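Side-chain contacts in putative SnoaL-like polyketide cyclase (PDB 3GZB), which may act as a polyketide cyclase of the SnoaL-like, NTF2-fold type, although its natural substrate is not established: residues T43-D48 against R64-F69; A26-D31 against L131-T136. One frame throughout, in Å; residues are numbered along the deposited sequence.

Interaction 1 of 2, residues T43-D48 against R64-F69; sequences TFYNRD and RFIIDF
Y45 lays its ring against I66 and I67, two consecutive residues on one turn of helix 63-73. Its CB points toward that helix, and CG stands anti to the carbonyl carbon (chi1 -61°), which sends the ring across the side of the helix, one face over I66 and its CD2-CE2 side next to I67. CD2 is the first ring atom to meet them, with I67 CG1 and CD1 both 4.1 Å from it. CE2 then fits between the two residues, 3.6 Å from I66 CG2 and 3.9 Å from I67 CD1. Farther out the neighbour is again I66 CG2, 3.8 Å from CZ and 3.7 Å from OH of Y45. The isoleucines use different parts of the ring: I66 CD1 lies over one face, whereas I67 CD1 sits at the edge, near the ring plane. No hydrogen bond joins the segments, so this is apolar packing up to the phenol oxygen, which bonds to Y29 OH on helix 21-34. A leucine in place of Y45 would probably open a gap beside I66 and leave the Y29 hydroxyl without this partner. Beyond the tyrosine the chain bends in an Asx turn, where D48 N donates to N46 OD1 over 3.0 Å from well above the carbonyl plane. A 1,2-ethanediol, probably from the crystallisation liquor, lies close to the Y45 side chain. In the fold, the contact fastens the loop between helix 38-42 and strand 50-53 to helix 63-73: I67 also reaches L41 and I42 of the former helix, while Y45 and I66 both pack on F51 of the strand.

Interaction 2 of 2, residues A26-D31 against L131-T136; sequences AVKYMD and LNRRVT
The Y29 ring receives V135 CG2 over one face, 3.5 Å above its plane and displaced toward the rim. The methyl carbon lies 3.8 Å from the ring centroid and 20° off the normal, a CH-pi contact, and it is 3.6 Å from both CD1 and CE1 of Y29. At the ring's tip, the hydroxyl bonds to H138 ND1 as well as to Y45 OH; F44 meets the ring edge-to-face. CG of Y29 lies opposite the backbone N (chi1 174°), which carries the ring from helix 21-34 toward strand 134-142. V135 answers with CG2, its branch anti to the carbonyl carbon, and the two side chains cross at about a right angle. The second flat group across the contact is the R133 guanidinium, with K28 NZ at its edge and in its plane, 3.2 Å from NH2. Both groups are donors, so nothing bonds them. K28 and R133 each have a second conformer, and the 3.0 Å between K28 CD and R133 NH2 is too short to trust, so this approach is doubtful. A third flat group, the R134 guanidinium, takes N132 CB over the centre of one face in the conformer given. R133 and R134 together face D129 in a G1 beta bulge, which interrupts the pairing of strands 115-129 and 134-142 near their turn; R133 there has left-handed backbone angles. Chemically the contact divides in two. Its buried half is a valine methyl on a phenol face, with the phenol oxygen gripped by two partners; its exposed half brings a lysine and an arginine near each other without a bond, and since each is modelled in two conformers the closeness may not be held at once.

From the N terminus the chain first lays down helix 21-34, one half of interaction 2, and then enters the 43-48 loop after helix 38-42. Strands 50-53 and 58-61 follow, and helix 63-73 returns to that loop, closing the short circuit of interaction 1. The long circuit closes about a hundred residues after helix 21-34, when strand 134-142 comes in beside it. Interaction 1 is therefore nested within interaction 2. The two also touch directly, by way of a backbone bond from V135 N to F44 O. Interaction 2 ties helix 21-34 to strand 134-142 of the curved sheet, and interaction 1 ties the loop before strand 50-53 to helix 63-73.

Interaction 1 of 2, residues T43-D48 against R64-F69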
ATOM      1  N   THR A  43      -7.137  15.651  16.787  1.00 10.92           N
ATOM      2  CA  THR A  43      -8.408  16.087  16.140  1.00 10.94           C
ATOM      3  C   THR A  43      -8.880  15.130  15.054  1.00 10.95           C
ATOM      4  O   THR A  43     -10.064  15.129  14.698  1.00 11.50           O
ATOM      5  CB  THR A  43      -8.361  17.494  15.565  1.00 11.95           C
ATOM      6  OG1 THR A  43      -7.652  17.547  14.338  1.00 13.43           O
ATOM      7  CG2 THR A  43      -7.795  18.536  16.566  1.00 15.24           C
ATOM      8  N   PHE A  44      -7.979  14.305  14.517  1.00  9.69           N
ATOM      9  CA  PHE A  44      -8.347  13.391  13.473  1.00  9.26           C
ATOM     10  C   PHE A  44      -8.797  12.033  14.028  1.00 10.16           C
ATOM     11  O   PHE A  44      -9.187  11.156  13.249  1.00 10.93           O
ATOM     12  CB  PHE A  44      -7.156  13.108  12.541  1.00 10.07           C
ATOM     13  CG  PHE A  44      -6.844  14.221  11.581  1.00 10.19           C
ATOM     14  CD1 PHE A  44      -5.944  15.224  11.919  1.00 10.63           C
ATOM     15  CD2 PHE A  44      -7.415  14.239  10.320  1.00 11.87           C
ATOM     16  CE1 PHE A  44      -5.654  16.237  10.983  1.00 12.42           C
ATOM     17  CE2 PHE A  44      -7.117  15.259   9.418  1.00 11.08           C
ATOM     18  CZ  PHE A  44      -6.258  16.234   9.751  1.00 12.03           C
ATOM     19  N   TYR A  45      -8.784  11.843  15.349  1.00  8.90           N
ATOM     20  CA  TYR A  45      -9.144  10.550  15.917  1.00  9.19           C
ATOM     21  C   TYR A  45     -10.365  10.653  16.822  1.00 10.51           C
ATOM     22  O   TYR A  45     -10.636  11.709  17.440  1.00 11.43           O
ATOM     23  CB  TYR A  45      -8.000   9.968  16.782  1.00  9.47           C
ATOM     24  CG  TYR A  45      -6.695   9.711  16.084  1.00  8.19           C
ATOM     25  CD1 TYR A  45      -6.642   9.219  14.796  1.00 10.03           C
ATOM     26  CD2 TYR A  45      -5.492   9.958  16.740  1.00 10.52           C
ATOM     27  CE1 TYR A  45      -5.429   8.946  14.180  1.00  9.47           C
ATOM     28  CE2 TYR A  45      -4.274   9.713  16.142  1.00 10.31           C
ATOM     29  CZ  TYR A  45      -4.238   9.221  14.838  1.00  9.75           C
ATOM     30  OH  TYR A  45      -2.994   8.961  14.283  1.00 11.04           O
ATOM     31  N   ASN A  46     -11.104   9.566  16.917  1.00  9.82           N
ATOM     32  CA  ASN A  46     -12.047   9.351  18.025  1.00 11.77           C
ATOM     33  C   ASN A  46     -11.852   8.001  18.679  1.00  9.13           C
ATOM     34  O   ASN A  46     -10.838   7.337  18.412  1.00  9.51           O
ATOM     35  CB  ASN A  46     -13.492   9.601  17.580  1.00 11.07           C
ATOM     36  CG  ASN A  46     -14.065   8.493  16.768  1.00 13.14           C
ATOM     37  OD1 ASN A  46     -13.400   7.516  16.393  1.00 11.97           O
ATOM     38  ND2 ASN A  46     -15.367   8.617  16.490  1.00 17.08           N
ATOM     39  N   ARG A  47     -12.742   7.590  19.574  1.00  9.96           N
ATOM     40  CA  ARG A  47     -12.540   6.361  20.324  1.00 10.81           C
ATOM     41  C   ARG A  47     -12.530   5.092  19.434  1.00 11.00           C
ATOM     42  O   ARG A  47     -12.078   4.045  19.890  1.00 12.01           O
ATOM     43  CB  ARG A  47     -13.626   6.220  21.413  1.00 10.93           C
ATOM     44  CG  ARG A  47     -15.010   5.965  20.892  1.00 12.58           C
ATOM     45  CD  ARG A  47     -15.994   5.988  22.063  1.00 20.93           C
ATOM     46  NE  ARG A  47     -17.350   5.562  21.755  1.00 25.78           N
ATOM     47  CZ  ARG A  47     -18.279   5.388  22.700  1.00 36.05           C
ATOM     48  NH1 ARG A  47     -17.970   5.615  23.977  1.00 25.50           N
ATOM     49  NH2 ARG A  47     -19.510   4.989  22.386  1.00 34.99           N
ATOM     50  N   ASP A  48     -12.999   5.207  18.194  1.00 10.12           N
ATOM     51  CA  ASP A  48     -13.076   4.072  17.284  1.00 11.74           C
ATOM     52  C   ASP A  48     -11.936   4.070  16.270  1.00 11.13           C
ATOM     53  O   ASP A  48     -11.812   3.104  15.527  1.00 11.93           O
ATOM     54  CB  ASP A  48     -14.401   4.086  16.493  1.00 11.23           C
ATOM     55  CG  ASP A  48     -15.643   3.941  17.417  1.00 14.35           C
ATOM     56  OD1 ASP A  48     -15.591   3.129  18.353  1.00 17.20           O
ATOM     57  OD2 ASP A  48     -16.600   4.689  17.167  1.00 21.77           O
ATOM     58  N   ARG A  64      -6.899   8.098  22.086  1.00  8.98           N
ATOM     59  CA  ARG A  64      -6.019   8.310  23.229  1.00  8.12           C
ATOM     60  C   ARG A  64      -4.891   7.261  23.295  1.00  7.29           C
ATOM     61  O   ARG A  64      -3.761   7.562  23.639  1.00  8.92           O
ATOM     62  CB  ARG A  64      -6.786   8.399  24.544  1.00  8.33           C
ATOM     63  CG  ARG A  64      -7.812   9.485  24.502  1.00 10.22           C
ATOM     64  CD  ARG A  64      -8.474   9.664  25.860  1.00 10.47           C
ATOM     65  NE  ARG A  64      -9.550  10.651  25.732  1.00 13.17           N
ATOM     66  CZ  ARG A  64      -9.337  11.964  25.740  1.00 17.59           C
ATOM     67  NH1 ARG A  64      -8.111  12.458  25.884  1.00 22.43           N
ATOM     68  NH2 ARG A  64     -10.386  12.765  25.584  1.00 22.47           N
ATOM     69  N   PHE A  65      -5.202   6.022  22.985  1.00  7.03           N
ATOM     70  CA  PHE A  65      -4.186   4.972  22.992  1.00  6.58           C
ATOM     71  C   PHE A  65      -3.199   5.162  21.825  1.00  8.76           C
ATOM     72  O   PHE A  65      -1.999   4.890  21.989  1.00  7.67           O
ATOM     73  CB  PHE A  65      -4.892   3.624  22.832  1.00  8.08           C
ATOM     74  CG  PHE A  65      -5.716   3.160  24.017  1.00  7.54           C
ATOM     75  CD1 PHE A  65      -5.885   3.879  25.175  1.00  7.88           C
ATOM     76  CD2 PHE A  65      -6.395   1.965  23.930  1.00  8.07           C
ATOM     77  CE1 PHE A  65      -6.661   3.410  26.246  1.00  7.15           C
ATOM     78  CE2 PHE A  65      -7.183   1.500  24.982  1.00  8.13           C
ATOM     79  CZ  PHE A  65      -7.318   2.222  26.135  1.00  7.77           C
ATOM     80  N   ILE A  66      -3.697   5.607  20.684  1.00  8.15           N
ATOM     81  CA  ILE A  66      -2.837   5.839  19.522  1.00  7.26           C
ATOM     82  C   ILE A  66      -1.847   6.975  19.847  1.00  8.62           C
ATOM     83  O   ILE A  66      -0.647   6.828  19.648  1.00  8.67           O
ATOM     84  CB  ILE A  66      -3.644   6.152  18.253  1.00  7.20           C
ATOM     85  CG1 ILE A  66      -4.546   5.000  17.890  1.00  8.22           C
ATOM     86  CG2 ILE A  66      -2.709   6.590  17.105  1.00  9.56           C
ATOM     87  CD1 ILE A  66      -5.627   5.367  16.838  1.00  9.58           C
ATOM     88  N   ILE A  67      -2.365   8.090  20.372  1.00  6.91           N
ATOM     89  CA  ILE A  67      -1.501   9.246  20.662  1.00  7.44           C
ATOM     90  C   ILE A  67      -0.433   8.881  21.686  1.00  8.24           C
ATOM     91  O   ILE A  67       0.734   9.265  21.577  1.00  9.39           O
ATOM     92  CB  ILE A  67      -2.307  10.489  21.088  1.00  9.42           C
ATOM     93  CG1 ILE A  67      -3.165  11.004  19.914  1.00 11.66           C
ATOM     94  CG2 ILE A  67      -1.389  11.626  21.659  1.00 10.84           C
ATOM     95  CD1 ILE A  67      -2.408  11.776  18.827  1.00 12.84           C
ATOM     96  N   ASP A  68      -0.820   8.157  22.742  1.00  7.88           N
ATOM     97  CA  ASP A  68       0.201   7.774  23.717  1.00  8.55           C
ATOM     98  C   ASP A  68       1.295   6.890  23.115  1.00  7.86           C
ATOM     99  O   ASP A  68       2.468   7.108  23.399  1.00  8.53           O
ATOM    100  CB  ASP A  68      -0.427   7.076  24.940  1.00  7.84           C
ATOM    101  CG  ASP A  68       0.523   6.967  26.080  1.00 10.75           C
ATOM    102  OD1 ASP A  68       0.729   8.007  26.743  1.00 13.49           O
ATOM    103  OD2 ASP A  68       1.065   5.876  26.349  1.00 12.43           O
ATOM    104  N   PHE A  69       0.917   5.907  22.318  1.00  8.38           N
ATOM    105  CA  PHE A  69       1.870   5.056  21.622  1.00  8.26           C
ATOM    106  C   PHE A  69       2.808   5.879  20.726  1.00  9.08           C
ATOM    107  O   PHE A  69       4.034   5.678  20.763  1.00  8.85           O
ATOM    108  CB  PHE A  69       1.115   3.940  20.868  1.00  9.15           C
ATOM    109  CG  PHE A  69       1.697   3.582  19.527  1.00 10.44           C
ATOM    110  CD1 PHE A  69       2.833   2.842  19.421  1.00 13.24           C
ATOM    111  CD2 PHE A  69       1.067   3.995  18.389  1.00 14.17           C
ATOM    112  CE1 PHE A  69       3.352   2.530  18.165  1.00 16.70           C
ATOM    113  CE2 PHE A  69       1.597   3.706  17.118  1.00 14.56           C
ATOM    114  CZ  PHE A  69       2.725   2.975  17.027  1.00 16.86           C
TER

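Interaction 2 of 2, residues A26-D31 against L131-T136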
ATOM      1  N   ALA A  26      -5.599  13.993   3.660  1.00  9.21           N
ATOM      2  CA  ALA A  26      -4.533  13.101   4.003  1.00  7.58           C
ATOM      3  C   ALA A  26      -3.236  13.862   4.162  1.00  8.80           C
ATOM      4  O   ALA A  26      -2.465  13.540   5.068  1.00  9.27           O
ATOM      5  CB  ALA A  26      -4.371  12.023   2.910  1.00  8.87           C
ATOM      6  N   VAL A  27      -2.957  14.838   3.293  1.00  8.28           N
ATOM      7  CA  VAL A  27      -1.744  15.628   3.420  1.00  9.33           C
ATOM      8  C   VAL A  27      -1.682  16.339   4.786  1.00  9.51           C
ATOM      9  O   VAL A  27      -0.631  16.347   5.471  1.00  9.47           O
ATOM     10  CB  VAL A  27      -1.590  16.617   2.267  1.00  9.35           C
ATOM     11  CG1 VAL A  27      -0.406  17.565   2.473  1.00 10.85           C
ATOM     12  CG2 VAL A  27      -1.470  15.867   0.900  1.00 11.84           C
ATOM     13  N   LYS A  28      -2.770  16.954   5.206  1.00  9.63           N
ATOM     14  CA  LYS A  28      -2.832  17.630   6.521  0.50  8.75           C
ATOM     15  C   LYS A  28      -2.507  16.676   7.661  1.00 10.05           C
ATOM     16  O   LYS A  28      -1.730  16.999   8.570  1.00  9.54           O
ATOM     17  CB  LYS A  28      -4.219  18.242   6.741  0.50 11.16           C
ATOM     18  CG  LYS A  28      -4.583  19.310   5.691  0.50 11.79           C
ATOM     19  CD  LYS A  28      -5.716  20.146   6.156  0.50 19.90           C
ATOM     20  CE  LYS A  28      -5.864  21.412   5.344  0.50 20.85           C
ATOM     21  NZ  LYS A  28      -6.805  22.301   6.050  0.50 18.57           N
ATOM     22  N   TYR A  29      -3.128  15.512   7.610  1.00  8.52           N
ATOM     23  CA  TYR A  29      -2.853  14.473   8.631  1.00  8.89           C
ATOM     24  C   TYR A  29      -1.396  14.035   8.669  1.00  9.89           C
ATOM     25  O   TYR A  29      -0.789  13.995   9.739  1.00  9.19           O
ATOM     26  CB  TYR A  29      -3.776  13.317   8.428  1.00  9.25           C
ATOM     27  CG  TYR A  29      -3.525  12.101   9.295  1.00  8.73           C
ATOM     28  CD1 TYR A  29      -4.074  11.994  10.548  1.00  8.94           C
ATOM     29  CD2 TYR A  29      -2.735  11.057   8.864  1.00  9.47           C
ATOM     30  CE1 TYR A  29      -3.899  10.829  11.295  1.00  9.72           C
ATOM     31  CE2 TYR A  29      -2.535   9.920   9.598  1.00 11.24           C
ATOM     32  CZ  TYR A  29      -3.093   9.815  10.834  1.00 10.14           C
ATOM     33  OH  TYR A  29      -2.961   8.675  11.602  1.00 10.01           O
HETATM   34  N   MSE A  30      -0.836  13.725   7.485  1.00  7.49           N
HETATM   35  CA  MSE A  30       0.533  13.259   7.434  1.00  7.92           C
HETATM   36  C   MSE A  30       1.528  14.356   7.837  1.00 10.24           C
HETATM   37  O   MSE A  30       2.576  14.044   8.404  1.00  9.80           O
HETATM   38  CB  MSE A  30       0.863  12.711   6.062  1.00  7.98           C
HETATM   39  CG  MSE A  30       0.068  11.501   5.691  1.00  6.98           C
HETATM   40 SE   MSE A  30       0.257   9.968   6.847  0.75  9.45          SE
HETATM   41  CE  MSE A  30       2.171   9.709   6.736  1.00 18.16           C
ATOM     42  N   ASP A  31       1.271  15.601   7.468  1.00  8.96           N
ATOM     43  CA  ASP A  31       2.154  16.690   7.916  1.00 10.36           C
ATOM     44  C   ASP A  31       2.114  16.769   9.455  1.00 11.46           C
ATOM     45  O   ASP A  31       3.179  16.862  10.091  1.00 11.05           O
ATOM     46  CB  ASP A  31       1.779  18.036   7.266  1.00  9.94           C
ATOM     47  CG  ASP A  31       2.407  18.193   5.879  1.00 14.69           C
ATOM     48  OD1 ASP A  31       3.398  17.491   5.629  1.00 16.30           O
ATOM     49  OD2 ASP A  31       1.931  19.010   5.049  1.00 13.29           O
ATOM     50  N   LEU A 131     -16.959  13.831   6.508  1.00 14.05           N
ATOM     51  CA  LEU A 131     -17.904  14.692   7.264  1.00 15.58           C
ATOM     52  C   LEU A 131     -17.281  15.180   8.570  1.00 14.75           C
ATOM     53  O   LEU A 131     -17.372  16.353   8.902  1.00 14.24           O
ATOM     54  CB  LEU A 131     -19.189  13.912   7.536  1.00 15.70           C
ATOM     55  CG  LEU A 131     -20.206  14.597   8.457  1.00 19.26           C
ATOM     56  CD1 LEU A 131     -20.766  15.814   7.758  1.00 25.20           C
ATOM     57  CD2 LEU A 131     -21.295  13.620   8.866  1.00 22.66           C
ATOM     58  N   ASN A 132     -16.632  14.273   9.300  1.00 13.17           N
ATOM     59  CA  ASN A 132     -16.087  14.605  10.609  1.00 13.20           C
ATOM     60  C   ASN A 132     -14.601  14.928  10.602  1.00 13.02           C
ATOM     61  O   ASN A 132     -14.021  15.140  11.650  1.00 15.18           O
ATOM     62  CB  ASN A 132     -16.396  13.450  11.564  1.00 14.84           C
ATOM     63  CG  ASN A 132     -17.863  13.283  11.800  1.00 13.70           C
ATOM     64  OD1 ASN A 132     -18.492  14.206  12.331  1.00 19.95           O
ATOM     65  ND2 ASN A 132     -18.441  12.152  11.395  1.00 17.74           N
ATOM     66  N   ARG A 133     -13.976  14.936   9.415  1.00 11.99           N
ATOM     67  CA  ARG A 133     -12.566  15.279   9.283  0.70 10.64           C
ATOM     68  C   ARG A 133     -11.690  14.326  10.167  1.00 11.23           C
ATOM     69  O   ARG A 133     -10.824  14.791  10.918  1.00 13.83           O
ATOM     70  CB  ARG A 133     -12.335  16.748   9.652  0.70 15.32           C
ATOM     71  CG  ARG A 133     -11.250  17.411   8.896  0.70 16.24           C
ATOM     72  CD  ARG A 133     -11.239  18.928   9.168  0.70 21.14           C
ATOM     73  NE  ARG A 133     -10.141  19.570   8.463  0.70 14.65           N
ATOM     74  CZ  ARG A 133      -8.881  19.610   8.882  0.70 20.72           C
ATOM     75  NH1 ARG A 133      -8.478  19.035  10.018  0.70 17.98           N
ATOM     76  NH2 ARG A 133      -7.993  20.218   8.125  0.70 20.02           N
ATOM     77  N   ARG A 134     -11.952  13.036  10.053  1.00 10.30           N
ATOM     78  CA  ARG A 134     -11.434  11.968  10.934  0.50 11.75           C
ATOM     79  C   ARG A 134     -10.690  10.917  10.098  1.00 12.35           C
ATOM     80  O   ARG A 134     -11.134  10.615   8.979  1.00 12.16           O
ATOM     81  CB  ARG A 134     -12.644  11.312  11.638  0.50 13.56           C
ATOM     82  CG  ARG A 134     -12.345  10.253  12.674  0.50 14.53           C
ATOM     83  CD  ARG A 134     -13.634   9.886  13.479  0.50 17.42           C
ATOM     84  NE  ARG A 134     -14.219  11.049  14.156  0.50 12.00           N
ATOM     85  CZ  ARG A 134     -15.512  11.244  14.392  0.50 21.93           C
ATOM     86  NH1 ARG A 134     -16.408  10.353  14.016  0.50 16.28           N
ATOM     87  NH2 ARG A 134     -15.912  12.349  15.001  0.50 23.47           N
ATOM     88  N   VAL A 135      -9.656  10.318  10.677  1.00 10.03           N
ATOM     89  CA  VAL A 135      -9.056   9.075  10.169  1.00  9.51           C
ATOM     90  C   VAL A 135      -9.701   7.958  10.942  1.00  9.89           C
ATOM     91  O   VAL A 135      -9.546   7.852  12.192  1.00 10.98           O
ATOM     92  CB  VAL A 135      -7.509   9.090  10.336  1.00  9.53           C
ATOM     93  CG1 VAL A 135      -6.877   7.716  10.073  1.00 13.73           C
ATOM     94  CG2 VAL A 135      -6.911  10.153   9.406  1.00  9.75           C
ATOM     95  N   THR A 136     -10.431   7.108  10.219  1.00  9.53           N
ATOM     96  CA  THR A 136     -11.038   5.965  10.857  1.00  9.78           C
ATOM     97  C   THR A 136     -10.047   4.788  10.931  1.00  8.66           C
ATOM     98  O   THR A 136     -10.094   3.971  11.871  1.00 10.89           O
ATOM     99  CB  THR A 136     -12.354   5.572  10.221  1.00 11.53           C
ATOM    100  OG1 THR A 136     -12.161   5.083   8.922  1.00 13.41           O
ATOM    101  CG2 THR A 136     -13.287   6.786  10.085  1.00 14.14           C
TER